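Local coordinates for protein O-methyltransferase, putative (Bacillus cereus, PDB 3DUW) that probably transfers a methyl group from S-adenosylmethionine to a hydroxyl oxygen of its substrate, and here holds the product S-adenosylhomocysteine, at residues Gly117-Ser122 against Pro147-Trp152. Numbering follows the deposited sequence.
Sequences GLALDS and PAYFEW. With SAH (S-adenosyl-L-homocysteine), chain C.
L120 sets its CD2 methyl among three side chains of 147-152, and most of the apolar contact passes through that one branch. CD2 lies 3.7 Å from CE1 of Y149, 3.8 Å from CB of A148 and close to CD1 of W152. In L120, CG is anti to the carbonyl carbon (chi1 -68°), and with CD1 extended it is CD2 that reaches the other helix, although the CB bond does not point there. The L120 and Y149 side chains meet at about a right angle. On the same CE1 of Y149, the CB of A119 closes to 3.5 Å, and this methyl also lies 3.4 Å from adenine N1 of the cofactor product.

Polar evidence ties the pair to that adenine. The backbone N of A119 donates to SAH N1 at 2.9 Å with an N-H...N angle of 159°. One water accepts from L120 N (3.0 Å) and from SAH N6 (2.9 Å) while donating to Y149 OH (2.9 Å), and it lies at the edge of the tyrosine ring, in its plane. D142 OD1, the strongest polar partner of Y149 OH, also hydrogen-bonds this hydroxyl and so helps to fix it where the water and the adenine meet it.

In this Rossmann-like methyltransferase fold, the contact joins the start of helix 119-128, just after strand 112-116, to helix 146-155; I65 of strand 61-65 touches both A119 and Y149, and helix 182-196 packs against P147 and F150.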
loop_
_atom_site.group_PDB
_atom_site.type_symbol
_atom_site.label_atom_id
_atom_site.label_comp_id
_atom_site.label_asym_id
_atom_site.label_seq_id
_atom_site.Cartn_x
_atom_site.Cartn_y
_atom_site.Cartn_z
ATOM N N GLY A 117 -26.382 11.043 6.056
ATOM C CA GLY A 117 -26.959 11.571 4.834
ATOM C C GLY A 117 -26.256 11.063 3.593
ATOM O O GLY A 117 -25.208 10.420 3.682
ATOM N N LEU A 118 -26.840 11.326 2.431
ATOM C CA LEU A 118 -26.223 10.903 1.182
ATOM C C LEU A 118 -24.913 11.670 1.064
ATOM O O LEU A 118 -24.876 12.889 1.249
ATOM C CB LEU A 118 -27.143 11.214 -0.000
ATOM C CG LEU A 118 -28.482 10.469 -0.000
ATOM C CD1 LEU A 118 -29.336 10.934 -1.170
ATOM C CD2 LEU A 118 -28.233 8.971 -0.084
ATOM N N ALA A 119 -23.833 10.951 0.772
ATOM C CA ALA A 119 -22.517 11.564 0.662
ATOM C C ALA A 119 -22.470 12.810 -0.218
ATOM O O ALA A 119 -21.865 13.808 0.158
ATOM C CB ALA A 119 -21.499 10.537 0.173
ATOM N N LEU A 120 -23.114 12.767 -1.379
ATOM C CA LEU A 120 -23.094 13.925 -2.262
ATOM C C LEU A 120 -23.684 15.167 -1.596
ATOM O O LEU A 120 -23.210 16.279 -1.829
ATOM C CB LEU A 120 -23.822 13.614 -3.572
ATOM C CG LEU A 120 -23.124 12.587 -4.473
ATOM C CD1 LEU A 120 -23.931 12.395 -5.743
ATOM C CD2 LEU A 120 -21.712 13.057 -4.810
ATOM N N ASP A 121 -24.709 14.987 -0.763
ATOM C CA ASP A 121 -25.306 16.127 -0.068
ATOM C C ASP A 121 -24.370 16.640 1.017
ATOM O O ASP A 121 -24.179 17.845 1.168
ATOM C CB ASP A 121 -26.647 15.752 0.572
ATOM C CG ASP A 121 -27.734 15.513 -0.450
ATOM O OD1 ASP A 121 -27.831 16.310 -1.408
ATOM O OD2 ASP A 121 -28.499 14.540 -0.292
ATOM N N SER A 122 -23.786 15.717 1.775
ATOM C CA SER A 122 -22.877 16.088 2.848
ATOM C C SER A 122 -21.600 16.745 2.332
ATOM O O SER A 122 -21.062 17.645 2.971
ATOM C CB SER A 122 -22.522 14.857 3.689
ATOM O OG SER A 122 -23.664 14.359 4.363
ATOM N N PRO A 147 -17.164 8.119 -9.452
ATOM C CA PRO A 147 -16.760 9.248 -10.300
ATOM C C PRO A 147 -17.013 10.583 -9.595
ATOM O O PRO A 147 -16.140 11.450 -9.542
ATOM C CB PRO A 147 -17.638 9.081 -11.536
ATOM C CG PRO A 147 -17.791 7.601 -11.632
ATOM C CD PRO A 147 -18.041 7.195 -10.195
ATOM N N ALA A 148 -18.213 10.734 -9.044
ATOM C CA ALA A 148 -18.583 11.956 -8.344
ATOM C C ALA A 148 -17.770 12.136 -7.065
ATOM O O ALA A 148 -17.346 13.250 -6.745
ATOM C CB ALA A 148 -20.083 11.943 -8.024
ATOM N N TYR A 149 -17.545 11.049 -6.330
ATOM C CA TYR A 149 -16.770 11.150 -5.098
ATOM C C TYR A 149 -15.327 11.537 -5.397
ATOM O O TYR A 149 -14.705 12.263 -4.626
ATOM C CB TYR A 149 -16.817 9.834 -4.311
ATOM C CG TYR A 149 -18.211 9.440 -3.857
ATOM C CD1 TYR A 149 -19.162 10.411 -3.523
ATOM C CD2 TYR A 149 -18.578 8.102 -3.761
ATOM C CE1 TYR A 149 -20.438 10.054 -3.113
ATOM C CE2 TYR A 149 -19.853 7.734 -3.348
ATOM C CZ TYR A 149 -20.779 8.717 -3.029
ATOM O OH TYR A 149 -22.052 8.367 -2.647
ATOM N N PHE A 150 -14.794 11.056 -6.516
ATOM C CA PHE A 150 -13.425 11.390 -6.899
ATOM C C PHE A 150 -13.334 12.887 -7.191
ATOM O O PHE A 150 -12.396 13.553 -6.764
ATOM C CB PHE A 150 -12.993 10.592 -8.134
ATOM C CG PHE A 150 -11.665 11.018 -8.694
ATOM C CD1 PHE A 150 -10.521 11.017 -7.898
ATOM C CD2 PHE A 150 -11.560 11.441 -10.014
ATOM C CE1 PHE A 150 -9.292 11.439 -8.410
ATOM C CE2 PHE A 150 -10.338 11.863 -10.535
ATOM C CZ PHE A 150 -9.200 11.863 -9.731
ATOM N N GLU A 151 -14.319 13.416 -7.911
ATOM C CA GLU A 151 -14.316 14.837 -8.226
ATOM C C GLU A 151 -14.403 15.666 -6.949
ATOM O O GLU A 151 -13.735 16.695 -6.823
ATOM C CB GLU A 151 -15.466 15.178 -9.175
ATOM C CG GLU A 151 -15.268 14.633 -10.581
ATOM C CD GLU A 151 -14.022 15.186 -11.252
ATOM O OE1 GLU A 151 -13.853 16.420 -11.257
ATOM O OE2 GLU A 151 -13.211 14.389 -11.775
ATOM N N TRP A 152 -15.221 15.221 -5.997
ATOM C CA TRP A 152 -15.343 15.933 -4.730
ATOM C C TRP A 152 -14.044 15.820 -3.940
ATOM O O TRP A 152 -13.617 16.773 -3.286
ATOM C CB TRP A 152 -16.499 15.372 -3.897
ATOM C CG TRP A 152 -17.792 16.074 -4.143
ATOM C CD1 TRP A 152 -18.908 15.557 -4.724
ATOM C CD2 TRP A 152 -18.098 17.436 -3.823
ATOM N NE1 TRP A 152 -19.898 16.512 -4.787
ATOM C CE2 TRP A 152 -19.426 17.674 -4.241
ATOM C CE3 TRP A 152 -17.379 18.478 -3.224
ATOM C CZ2 TRP A 152 -20.051 18.916 -4.079
ATOM C CZ3 TRP A 152 -18.004 19.714 -3.063
ATOM C CH2 TRP A 152 -19.327 19.919 -3.489
HETATM N N SAH C . -15.419 1.482 4.969
HETATM C CA SAH C . -16.290 0.819 6.008
HETATM C CB SAH C . -17.422 0.094 5.361
HETATM C CG SAH C . -18.396 0.901 4.534
HETATM S SD SAH C . -19.494 -0.257 3.608
HETATM C C SAH C . -15.410 -0.232 6.766
HETATM O O SAH C . -14.249 -0.414 6.389
HETATM O OXT SAH C . -15.962 -0.842 7.750
HETATM C "C5'" SAH C . -20.244 0.878 2.512
HETATM C "C4'" SAH C . -21.154 1.942 3.295
HETATM O "O4'" SAH C . -21.628 2.749 2.219
HETATM C "C3'" SAH C . -22.426 1.409 3.937
HETATM O "O3'" SAH C . -22.469 1.671 5.342
HETATM C "C2'" SAH C . -23.561 2.134 3.109
HETATM O "O2'" SAH C . -24.743 2.356 3.864
HETATM C "C1'" SAH C . -22.858 3.399 2.659
HETATM N N9 SAH C . -23.396 4.065 1.626
HETATM C C8 SAH C . -24.016 3.653 0.459
HETATM N N7 SAH C . -24.416 4.607 -0.320
HETATM C C5 SAH C . -24.041 5.793 0.359
HETATM C C6 SAH C . -24.208 7.182 0.005
HETATM N N6 SAH C . -24.797 7.599 -1.124
HETATM N N1 SAH C . -23.712 8.076 0.919
HETATM C C2 SAH C . -23.104 7.698 2.081
HETATM N N3 SAH C . -22.928 6.382 2.456
HETATM C C4 SAH C . -23.419 5.487 1.549
HETATM O O HOH W 1 -24.257 10.197 -2.331
#